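Local coordinates for protein putative oxidoreductase (Staphylococcus aureus subsp. aureus, PDB 3IV4) that is a putative oxidoreductase of the thioredoxin superfamily, probably acting in thiol redox chemistry like the monothiol bacilliredoxins, at residues A[73-85]-A[88-102]. Numbering follows the deposited sequence. Where two conformers were deposited one is given.
Sequences AKKTNVKHESPQA and FVNGEMVWNRDHGDI
Ala85 and Arg97 form an antiparallel hydrogen-bonded pair: Ala85 N gives a nearly straight bond to Arg97 O (2.8 Å, 172°), and Arg97 N returns one to Ala85 O. Gln84 and Asp98 follow as a non-hydrogen-bonded pair, and past it His99 N binds Pro83 O at 3.0 Å, just after the cis peptide bond before Pro83. On the face that carries Gln84 and Asp98, one water accepts from Gln84 NE2 and donates to Asn96 OD1 and Asp98 OD2, while Gln84 NE2 also reaches Lys79 O at 3.1 Å. His99 ND1 gives a straight bond (2.8 Å) to Asp98 OD1, which lies in the imidazole plane and is met on its anti side but tilted out of the carboxylate plane. This fixes the imidazole, whose CE1 edge meets Glu81 OE1 at 3.3 Å with the carboxylate turned 66° from the ring. On the other face of the sheet, Ala85 CB touches both Trp95 CZ3 (3.8 Å) and Ile102 CG1, and Ile102 CD1 continues to Pro83 CB. At the helix end, with OG1 between the backbone N and the carbonyl carbon (chi1 61°), Thr76 CG2 lies anti to that carbon and touches Phe88 CZ, and selenomethionine Met93 curls its CE against Thr76 O and Val78 CG2. Val78 CG2 also rests 3.6 Å from Asn96 ND2. Lys75 NZ, paired with Glu18 by a salt bridge, reaches Gly91 O through a water. The hairpin of strands 84-89 and 92-98, closed by a type I' turn and preceded by helix 66-76 and a cis-proline, is characteristic of the C-terminal half of the thioredoxin fold.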
loop_
_atom_site.group_PDB
_atom_site.type_symbol
_atom_site.label_atom_id
_atom_site.label_comp_id
_atom_site.label_asym_id
_atom_site.label_seq_id
_atom_site.Cartn_x
_atom_site.Cartn_y
_atom_site.Cartn_z
ATOM N N ALA A 73 0.133 7.172 -9.177
ATOM C CA ALA A 73 0.776 6.833 -10.435
ATOM C C ALA A 73 1.697 7.970 -10.906
ATOM O O ALA A 73 2.828 7.716 -11.342
ATOM C CB ALA A 73 -0.257 6.489 -11.483
ATOM N N LYS A 74 1.229 9.215 -10.811
ATOM C CA LYS A 74 2.042 10.368 -11.221
ATOM C C LYS A 74 3.128 10.700 -10.201
ATOM O O LYS A 74 4.120 11.350 -10.520
ATOM C CB LYS A 74 1.174 11.608 -11.460
ATOM C CG LYS A 74 1.175 12.107 -12.889
ATOM C CD LYS A 74 0.249 11.297 -13.767
ATOM C CE LYS A 74 -0.230 12.131 -14.939
ATOM N NZ LYS A 74 -1.193 13.214 -14.570
ATOM N N LYS A 75 2.924 10.270 -8.965
ATOM C CA LYS A 75 3.870 10.532 -7.893
ATOM C C LYS A 75 5.133 9.696 -8.077
ATOM O O LYS A 75 6.230 10.106 -7.701
ATOM C CB LYS A 75 3.202 10.174 -6.566
ATOM C CG LYS A 75 4.099 10.208 -5.350
ATOM C CD LYS A 75 4.574 11.607 -5.060
ATOM C CE LYS A 75 5.519 11.646 -3.852
ATOM N NZ LYS A 75 5.569 13.027 -3.285
ATOM N N THR A 76 4.947 8.519 -8.665
ATOM C CA THR A 76 5.960 7.464 -8.735
ATOM C C THR A 76 6.392 7.186 -10.164
ATOM O O THR A 76 7.371 6.463 -10.401
ATOM C CB THR A 76 5.356 6.145 -8.154
ATOM O OG1 THR A 76 4.211 5.761 -8.940
ATOM C CG2 THR A 76 4.940 6.322 -6.683
ATOM N N ASN A 77 5.682 7.769 -11.129
ATOM C CA ASN A 77 5.818 7.377 -12.530
ATOM C C ASN A 77 5.687 5.880 -12.817
ATOM O O ASN A 77 6.281 5.352 -13.760
ATOM C CB ASN A 77 7.087 7.950 -13.162
ATOM C CG ASN A 77 6.927 8.135 -14.650
ATOM O OD1 ASN A 77 5.804 8.314 -15.148
ATOM N ND2 ASN A 77 8.030 8.066 -15.377
ATOM N N VAL A 78 4.872 5.210 -11.999
ATOM C CA VAL A 78 4.569 3.806 -12.182
ATOM C C VAL A 78 3.115 3.684 -12.634
ATOM O O VAL A 78 2.204 4.123 -11.935
ATOM C CB VAL A 78 4.811 3.005 -10.880
ATOM C CG1 VAL A 78 4.392 1.558 -11.060
ATOM C CG2 VAL A 78 6.298 3.075 -10.487
ATOM N N LYS A 79 2.890 3.108 -13.812
ATOM C CA LYS A 79 1.525 3.037 -14.325
ATOM C C LYS A 79 0.648 2.183 -13.419
ATOM O O LYS A 79 1.098 1.221 -12.786
ATOM C CB LYS A 79 1.474 2.564 -15.779
ATOM C CG LYS A 79 2.057 3.573 -16.788
ATOM C CD LYS A 79 1.175 4.794 -17.038
ATOM C CE LYS A 79 1.964 5.901 -17.721
ATOM N NZ LYS A 79 2.971 6.489 -16.766
ATOM N N HIS A 80 -0.601 2.598 -13.341
ATOM C CA HIS A 80 -1.537 2.007 -12.419
ATOM C C HIS A 80 -1.740 0.498 -12.606
ATOM O O HIS A 80 -1.929 0.022 -13.725
ATOM C CB HIS A 80 -2.883 2.707 -12.543
ATOM C CG HIS A 80 -3.953 2.026 -11.765
ATOM N ND1 HIS A 80 -4.034 2.134 -10.396
ATOM C CD2 HIS A 80 -4.934 1.171 -12.140
ATOM C CE1 HIS A 80 -5.047 1.407 -9.960
ATOM N NE2 HIS A 80 -5.605 0.807 -10.997
ATOM N N GLU A 81 -1.717 -0.245 -11.499
ATOM C CA GLU A 81 -2.181 -1.637 -11.461
ATOM C C GLU A 81 -2.975 -1.778 -10.187
ATOM O O GLU A 81 -2.850 -0.960 -9.271
ATOM C CB GLU A 81 -1.029 -2.650 -11.402
ATOM C CG GLU A 81 -0.013 -2.546 -12.525
ATOM C CD GLU A 81 -0.479 -3.154 -13.832
ATOM O OE1 GLU A 81 -1.566 -3.779 -13.895
ATOM O OE2 GLU A 81 0.276 -3.001 -14.811
ATOM N N SER A 82 -3.761 -2.847 -10.111
ATOM C CA SER A 82 -4.370 -3.218 -8.847
ATOM C C SER A 82 -4.421 -4.741 -8.734
ATOM O O SER A 82 -4.834 -5.423 -9.677
ATOM C CB SER A 82 -5.743 -2.586 -8.686
ATOM O OG SER A 82 -6.177 -2.746 -7.353
ATOM N N PRO A 83 -3.967 -5.291 -7.601
ATOM C CA PRO A 83 -3.387 -4.610 -6.453
ATOM C C PRO A 83 -1.964 -4.147 -6.774
ATOM O O PRO A 83 -1.287 -4.752 -7.595
ATOM C CB PRO A 83 -3.358 -5.705 -5.389
ATOM C CG PRO A 83 -3.166 -6.959 -6.156
ATOM C CD PRO A 83 -3.950 -6.758 -7.430
ATOM N N GLN A 84 -1.502 -3.116 -6.078
ATOM C CA GLN A 84 -0.173 -2.567 -6.328
ATOM C C GLN A 84 0.339 -1.990 -5.034
ATOM O O GLN A 84 -0.346 -1.197 -4.397
ATOM C CB GLN A 84 -0.261 -1.494 -7.407
ATOM C CG GLN A 84 1.078 -0.965 -7.869
ATOM C CD GLN A 84 0.896 -0.027 -9.070
ATOM O OE1 GLN A 84 0.058 0.884 -9.036
ATOM N NE2 GLN A 84 1.649 -0.275 -10.145
ATOM N N ALA A 85 1.550 -2.364 -4.638
ATOM C CA ALA A 85 2.065 -1.906 -3.356
ATOM C C ALA A 85 3.315 -1.083 -3.570
ATOM O O ALA A 85 4.089 -1.354 -4.496
ATOM C CB ALA A 85 2.359 -3.101 -2.438
ATOM N N PHE A 88 7.636 3.750 0.567
ATOM C CA PHE A 88 8.223 5.101 0.620
ATOM C C PHE A 88 9.156 5.265 1.803
ATOM O O PHE A 88 8.814 4.920 2.936
ATOM C CB PHE A 88 7.130 6.179 0.705
ATOM C CG PHE A 88 6.239 6.218 -0.492
ATOM C CD1 PHE A 88 6.533 7.048 -1.577
ATOM C CD2 PHE A 88 5.121 5.383 -0.567
ATOM C CE1 PHE A 88 5.707 7.064 -2.711
ATOM C CE2 PHE A 88 4.289 5.395 -1.699
ATOM C CZ PHE A 88 4.572 6.228 -2.763
ATOM N N VAL A 89 10.349 5.771 1.510
ATOM C CA VAL A 89 11.337 6.045 2.548
ATOM C C VAL A 89 11.608 7.540 2.488
ATOM O O VAL A 89 12.036 8.047 1.464
ATOM C CB VAL A 89 12.642 5.241 2.331
ATOM C CG1 VAL A 89 13.711 5.685 3.326
ATOM C CG2 VAL A 89 12.370 3.745 2.457
ATOM N N ASN A 90 11.336 8.245 3.591
ATOM C CA ASN A 90 11.399 9.714 3.609
ATOM C C ASN A 90 10.704 10.368 2.409
ATOM O O ASN A 90 11.237 11.301 1.787
ATOM C CB ASN A 90 12.851 10.185 3.682
ATOM C CG ASN A 90 13.479 9.927 5.027
ATOM O OD1 ASN A 90 14.368 9.092 5.158
ATOM N ND2 ASN A 90 13.019 10.641 6.032
ATOM N N GLY A 91 9.517 9.871 2.080
ATOM C CA GLY A 91 8.697 10.465 1.046
ATOM C C GLY A 91 8.987 10.044 -0.377
ATOM O O GLY A 91 8.299 10.488 -1.297
ATOM N N GLU A 92 10.031 9.243 -0.567
ATOM C CA GLU A 92 10.478 8.882 -1.904
ATOM C C GLU A 92 10.250 7.412 -2.135
ATOM O O GLU A 92 10.551 6.583 -1.282
ATOM C CB GLU A 92 11.962 9.200 -2.094
ATOM C CG GLU A 92 12.508 8.739 -3.429
ATOM C CD GLU A 92 13.865 9.348 -3.766
ATOM O OE1 GLU A 92 14.144 10.487 -3.320
ATOM O OE2 GLU A 92 14.641 8.695 -4.500
HETATM N N MSE A 93 9.722 7.072 -3.297
HETATM C CA MSE A 93 9.528 5.676 -3.543
HETATM C C MSE A 93 10.840 4.934 -3.665
HETATM O O MSE A 93 11.833 5.420 -4.216
HETATM C CB MSE A 93 8.722 5.419 -4.784
HETATM C CG MSE A 93 8.572 3.963 -4.858
HETATM SE SE MSE A 93 8.411 3.169 -6.516
HETATM C CE MSE A 93 9.111 4.457 -7.807
ATOM N N VAL A 94 10.845 3.720 -3.164
ATOM C CA VAL A 94 12.049 2.898 -3.314
ATOM C C VAL A 94 11.756 1.483 -3.813
ATOM O O VAL A 94 12.688 0.732 -4.114
ATOM C CB VAL A 94 12.887 2.823 -2.015
ATOM C CG1 VAL A 94 13.340 4.221 -1.546
ATOM C CG2 VAL A 94 12.135 2.149 -0.946
ATOM N N TRP A 95 10.470 1.118 -3.887
ATOM C CA TRP A 95 10.065 -0.239 -4.284
ATOM C C TRP A 95 8.596 -0.229 -4.653
ATOM O O TRP A 95 7.794 0.512 -4.062
ATOM C CB TRP A 95 10.293 -1.193 -3.097
ATOM C CG TRP A 95 9.744 -2.616 -3.159
ATOM C CD1 TRP A 95 10.438 -3.765 -3.474
ATOM C CD2 TRP A 95 8.422 -3.048 -2.780
ATOM N NE1 TRP A 95 9.623 -4.867 -3.322
ATOM C CE2 TRP A 95 8.391 -4.453 -2.884
ATOM C CE3 TRP A 95 7.265 -2.372 -2.340
ATOM C CZ2 TRP A 95 7.249 -5.194 -2.612
ATOM C CZ3 TRP A 95 6.139 -3.108 -2.053
ATOM C CH2 TRP A 95 6.139 -4.509 -2.186
ATOM N N ASN A 96 8.239 -1.063 -5.625
ATOM C CA ASN A 96 6.831 -1.378 -5.858
ATOM C C ASN A 96 6.711 -2.809 -6.394
ATOM O O ASN A 96 7.665 -3.343 -6.981
ATOM C CB ASN A 96 6.201 -0.378 -6.831
ATOM C CG ASN A 96 6.697 -0.545 -8.252
ATOM O OD1 ASN A 96 6.195 -1.377 -8.994
ATOM N ND2 ASN A 96 7.682 0.261 -8.643
ATOM N N ARG A 97 5.538 -3.403 -6.198
ATOM C CA ARG A 97 5.194 -4.685 -6.797
ATOM C C ARG A 97 3.711 -4.698 -7.057
ATOM O O ARG A 97 2.954 -3.930 -6.442
ATOM C CB ARG A 97 5.545 -5.872 -5.882
ATOM C CG ARG A 97 7.021 -6.227 -5.772
ATOM C CD ARG A 97 7.681 -6.584 -7.104
ATOM N NE ARG A 97 9.033 -7.105 -6.905
ATOM C CZ ARG A 97 10.120 -6.348 -6.725
ATOM N NH1 ARG A 97 10.028 -5.019 -6.747
ATOM N NH2 ARG A 97 11.306 -6.924 -6.532
ATOM N N ASP A 98 3.273 -5.587 -7.939
ATOM C CA ASP A 98 1.846 -5.680 -8.193
ATOM C C ASP A 98 1.405 -7.127 -8.285
ATOM O O ASP A 98 2.240 -8.036 -8.368
ATOM C CB ASP A 98 1.449 -4.900 -9.456
ATOM C CG ASP A 98 2.201 -5.363 -10.675
ATOM O OD1 ASP A 98 1.859 -6.438 -11.219
ATOM O OD2 ASP A 98 3.134 -4.644 -11.114
ATOM N N HIS A 99 0.085 -7.320 -8.230
ATOM C CA HIS A 99 -0.527 -8.657 -8.310
ATOM C C HIS A 99 0.106 -9.642 -7.347
ATOM O O HIS A 99 0.377 -9.281 -6.197
ATOM C CB HIS A 99 -0.586 -9.150 -9.767
ATOM C CG HIS A 99 -1.366 -8.240 -10.661
ATOM N ND1 HIS A 99 -0.794 -7.169 -11.309
ATOM C CD2 HIS A 99 -2.678 -8.233 -11.009
ATOM C CE1 HIS A 99 -1.723 -6.522 -11.992
ATOM N NE2 HIS A 99 -2.873 -7.157 -11.838
ATOM N N GLY A 100 0.353 -10.875 -7.789
ATOM C CA GLY A 100 0.916 -11.888 -6.904
ATOM C C GLY A 100 2.314 -11.660 -6.369
ATOM O O GLY A 100 2.751 -12.367 -5.462
ATOM N N ASP A 101 3.020 -10.672 -6.920
ATOM C CA ASP A 101 4.333 -10.303 -6.389
ATOM C C ASP A 101 4.256 -9.538 -5.076
ATOM O O ASP A 101 5.294 -9.259 -4.466
ATOM C CB ASP A 101 5.104 -9.437 -7.376
ATOM C CG ASP A 101 5.858 -10.234 -8.421
ATOM O OD1 ASP A 101 6.063 -11.470 -8.282
ATOM O OD2 ASP A 101 6.276 -9.581 -9.395
ATOM N N ILE A 102 3.044 -9.182 -4.640
ATOM C CA ILE A 102 2.853 -8.586 -3.314
ATOM C C ILE A 102 2.648 -9.731 -2.332
ATOM O O ILE A 102 1.574 -10.357 -2.291
ATOM C CB ILE A 102 1.624 -7.645 -3.255
ATOM C CG1 ILE A 102 1.731 -6.508 -4.286
ATOM C CG2 ILE A 102 1.476 -7.017 -1.827
ATOM C CD1 ILE A 102 0.390 -5.829 -4.592
HETATM O O HOH W 1 7.518 12.973 -1.311
HETATM O O HOH W 2 3.782 -2.301 -9.779
#